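Local coordinates for protein elongation factor G (Thermus thermophilus, PDB 2DY1) that binds GTP with magnesium and, as an elongation factor G, probably acts as a GTPase in the translocation step of protein synthesis, at residues I460-K469 and G481-P489. Residues are numbered along the deposited sequence; the frame is centred on the assembly and turned at random.
Sequences IKKVAEGQGK and GDVWLRLEP
R486 reaches across to E465 and V463 with an extended chain, CG anti to the backbone N (chi1 179°), and its flat guanidinium lies with one face under V463 CG1, 3.4 Å from CZ. At the guanidinium edge, NH1 of R486 makes a salt bridge to E465 OE2 (2.9 Å), met from above the carboxylate plane, and NE a second to E488 OE2 (2.8 Å), linking the three in a network. Arginine suits the place because its plane serves two carboxylates at its edge and a methyl over one face; an alanine here would probably leave E465 and E488 without their shared positive partner and V463 CG1 without its flat support.

Further along the same face of the sheet, long, amide-tipped Q467 both covers the W484 indole and donates to D482. Its CB sits 3.4 Å from the six-membered ring's centroid, almost on the normal, a CH-pi contact, and its amide stacks 25° from the ring plane. NE2 gives a fairly straight 2.8 Å bond to D482 OD2 from above the carboxylate plane, while D482 OD1 is hydrogen-bonded to S541 of strand 533-541, K469 NZ being only a long ion pair away.

On the other face, A464, V483, L485 and L487 are buried, A464 and L487 against V563 of helix 549-566; G466 and G468 add no side chain there. Paired backbone bonds join A464 with L487, G466 with L485 and G468 with V483, in an antiparallel beta hairpin whose first strand, 464-474, edges the domain IV sheet.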
loop_
_atom_site.group_PDB
_atom_site.type_symbol
_atom_site.label_atom_id
_atom_site.label_comp_id
_atom_site.label_asym_id
_atom_site.label_seq_id
_atom_site.Cartn_x
_atom_site.Cartn_y
_atom_site.Cartn_z
ATOM N N ILE A 460 8.958 -27.013 27.941
ATOM C CA ILE A 460 9.293 -28.231 28.671
ATOM C C ILE A 460 8.208 -29.297 28.559
ATOM O O ILE A 460 7.034 -28.980 28.392
ATOM C CB ILE A 460 9.547 -27.926 30.162
ATOM C CG1 ILE A 460 8.388 -27.121 30.747
ATOM C CG2 ILE A 460 10.848 -27.156 30.324
ATOM C CD1 ILE A 460 8.502 -26.892 32.273
ATOM N N LYS A 461 8.608 -30.564 28.674
ATOM C CA LYS A 461 7.664 -31.669 28.563
ATOM C C LYS A 461 7.344 -32.396 29.872
ATOM O O LYS A 461 6.362 -33.143 29.946
ATOM C CB LYS A 461 8.167 -32.678 27.529
ATOM C CG LYS A 461 7.975 -32.241 26.076
ATOM C CD LYS A 461 8.311 -33.384 25.125
ATOM C CE LYS A 461 7.888 -33.082 23.694
ATOM N NZ LYS A 461 8.201 -34.213 22.769
ATOM N N LYS A 462 8.159 -32.185 30.899
ATOM C CA LYS A 462 7.899 -32.834 32.177
ATOM C C LYS A 462 8.171 -31.925 33.365
ATOM O O LYS A 462 8.910 -30.939 33.270
ATOM C CB LYS A 462 8.712 -34.129 32.309
ATOM C CG LYS A 462 10.210 -33.947 32.466
ATOM C CD LYS A 462 10.899 -35.309 32.611
ATOM C CE LYS A 462 12.403 -35.169 32.790
ATOM N NZ LYS A 462 13.080 -36.482 33.005
ATOM N N VAL A 463 7.540 -32.256 34.485
ATOM C CA VAL A 463 7.691 -31.480 35.703
ATOM C C VAL A 463 9.062 -31.722 36.307
ATOM O O VAL A 463 9.611 -32.820 36.210
ATOM C CB VAL A 463 6.628 -31.871 36.744
ATOM C CG1 VAL A 463 6.842 -31.072 38.027
ATOM C CG2 VAL A 463 5.234 -31.617 36.191
ATOM N N ALA A 464 9.613 -30.686 36.931
ATOM C CA ALA A 464 10.899 -30.785 37.594
ATOM C C ALA A 464 10.988 -29.686 38.646
ATOM O O ALA A 464 10.279 -28.685 38.572
ATOM C CB ALA A 464 12.037 -30.652 36.576
ATOM N N GLU A 465 11.849 -29.881 39.632
ATOM C CA GLU A 465 12.008 -28.876 40.667
ATOM C C GLU A 465 13.403 -28.934 41.245
ATOM O O GLU A 465 14.096 -29.950 41.162
ATOM C CB GLU A 465 10.951 -29.043 41.763
ATOM C CG GLU A 465 11.134 -30.277 42.633
ATOM C CD GLU A 465 10.022 -30.444 43.652
ATOM O OE1 GLU A 465 10.270 -31.143 44.660
ATOM O OE2 GLU A 465 8.912 -29.895 43.444
ATOM N N GLY A 466 13.821 -27.822 41.817
ATOM C CA GLY A 466 15.145 -27.753 42.364
ATOM C C GLY A 466 15.463 -26.415 42.959
ATOM O O GLY A 466 14.633 -25.498 42.999
ATOM N N GLN A 467 16.708 -26.286 43.379
ATOM C CA GLN A 467 17.149 -25.095 44.057
ATOM C C GLN A 467 18.106 -24.203 43.317
ATOM O O GLN A 467 18.975 -24.661 42.578
ATOM C CB GLN A 467 17.785 -25.507 45.391
ATOM C CG GLN A 467 18.290 -24.368 46.239
ATOM C CD GLN A 467 19.043 -24.868 47.467
ATOM O OE1 GLN A 467 19.787 -25.846 47.386
ATOM N NE2 GLN A 467 18.858 -24.197 48.602
ATOM N N GLY A 468 17.927 -22.914 43.560
ATOM C CA GLY A 468 18.779 -21.896 42.991
ATOM C C GLY A 468 19.297 -21.114 44.178
ATOM O O GLY A 468 18.526 -20.546 44.955
ATOM N N LYS A 469 20.612 -21.078 44.351
ATOM C CA LYS A 469 21.126 -20.342 45.486
ATOM C C LYS A 469 22.351 -19.500 45.161
ATOM O O LYS A 469 23.249 -19.936 44.442
ATOM C CB LYS A 469 21.438 -21.316 46.620
ATOM C CG LYS A 469 21.719 -20.651 47.952
ATOM C CD LYS A 469 21.714 -21.693 49.071
ATOM C CE LYS A 469 21.795 -21.045 50.432
ATOM N NZ LYS A 469 21.539 -22.055 51.504
ATOM N N GLY A 481 20.595 -15.299 48.413
ATOM C CA GLY A 481 19.304 -15.590 47.808
ATOM C C GLY A 481 19.155 -17.096 47.778
ATOM O O GLY A 481 20.087 -17.808 47.406
ATOM N N ASP A 482 17.981 -17.603 48.164
ATOM C CA ASP A 482 17.763 -19.048 48.193
ATOM C C ASP A 482 16.334 -19.273 47.733
ATOM O O ASP A 482 15.378 -18.878 48.412
ATOM C CB ASP A 482 17.964 -19.547 49.626
ATOM C CG ASP A 482 17.681 -21.016 49.785
ATOM O OD1 ASP A 482 17.658 -21.472 50.947
ATOM O OD2 ASP A 482 17.489 -21.728 48.777
ATOM N N VAL A 483 16.204 -19.897 46.570
ATOM C CA VAL A 483 14.902 -20.134 45.962
ATOM C C VAL A 483 14.685 -21.573 45.534
ATOM O O VAL A 483 15.546 -22.174 44.887
ATOM C CB VAL A 483 14.756 -19.224 44.685
ATOM C CG1 VAL A 483 13.447 -19.515 43.959
ATOM C CG2 VAL A 483 14.840 -17.762 45.079
ATOM N N TRP A 484 13.543 -22.145 45.910
ATOM C CA TRP A 484 13.209 -23.472 45.448
ATOM C C TRP A 484 12.109 -23.247 44.408
ATOM O O TRP A 484 11.051 -22.663 44.699
ATOM C CB TRP A 484 12.723 -24.368 46.582
ATOM C CG TRP A 484 13.861 -24.848 47.420
ATOM C CD1 TRP A 484 14.423 -24.202 48.483
ATOM C CD2 TRP A 484 14.603 -26.068 47.247
ATOM N NE1 TRP A 484 15.471 -24.953 48.987
ATOM C CE2 TRP A 484 15.603 -26.096 48.248
ATOM C CE3 TRP A 484 14.515 -27.139 46.346
ATOM C CZ2 TRP A 484 16.515 -27.159 48.371
ATOM C CZ3 TRP A 484 15.422 -28.198 46.471
ATOM C CH2 TRP A 484 16.406 -28.195 47.475
ATOM N N LEU A 485 12.373 -23.741 43.204
ATOM C CA LEU A 485 11.497 -23.569 42.050
ATOM C C LEU A 485 11.014 -24.872 41.416
ATOM O O LEU A 485 11.797 -25.787 41.188
ATOM C CB LEU A 485 12.263 -22.792 40.973
ATOM C CG LEU A 485 11.574 -22.652 39.608
ATOM C CD1 LEU A 485 10.439 -21.641 39.735
ATOM C CD2 LEU A 485 12.587 -22.160 38.562
ATOM N N ARG A 486 9.719 -24.939 41.125
ATOM C CA ARG A 486 9.144 -26.094 40.441
ATOM C C ARG A 486 8.623 -25.550 39.103
ATOM O O ARG A 486 7.941 -24.530 39.071
ATOM C CB ARG A 486 7.980 -26.673 41.266
ATOM C CG ARG A 486 7.278 -27.877 40.660
ATOM C CD ARG A 486 6.107 -28.270 41.565
ATOM N NE ARG A 486 5.330 -29.416 41.092
ATOM C CZ ARG A 486 5.698 -30.688 41.229
ATOM N NH1 ARG A 486 6.841 -31.006 41.822
ATOM N NH2 ARG A 486 4.907 -31.654 40.781
ATOM N N LEU A 487 8.965 -26.228 38.008
ATOM C CA LEU A 487 8.509 -25.846 36.669
ATOM C C LEU A 487 7.573 -26.928 36.155
ATOM O O LEU A 487 7.863 -28.119 36.259
ATOM C CB LEU A 487 9.691 -25.720 35.694
ATOM C CG LEU A 487 10.682 -24.584 35.932
ATOM C CD1 LEU A 487 11.736 -24.624 34.821
ATOM C CD2 LEU A 487 9.970 -23.232 35.934
ATOM N N GLU A 488 6.445 -26.522 35.593
ATOM C CA GLU A 488 5.497 -27.492 35.069
ATOM C C GLU A 488 5.070 -27.089 33.678
ATOM O O GLU A 488 4.851 -25.903 33.406
ATOM C CB GLU A 488 4.253 -27.548 35.948
ATOM C CG GLU A 488 4.543 -27.809 37.407
ATOM C CD GLU A 488 3.281 -27.891 38.237
ATOM O OE1 GLU A 488 2.259 -27.286 37.843
ATOM O OE2 GLU A 488 3.317 -28.555 39.294
ATOM N N PRO A 489 4.954 -28.065 32.769
ATOM C CA PRO A 489 4.530 -27.723 31.411
ATOM C C PRO A 489 3.164 -27.057 31.540
ATOM O O PRO A 489 2.365 -27.455 32.383
ATOM C CB PRO A 489 4.439 -29.088 30.729
ATOM C CG PRO A 489 5.501 -29.885 31.430
ATOM C CD PRO A 489 5.275 -29.498 32.882
#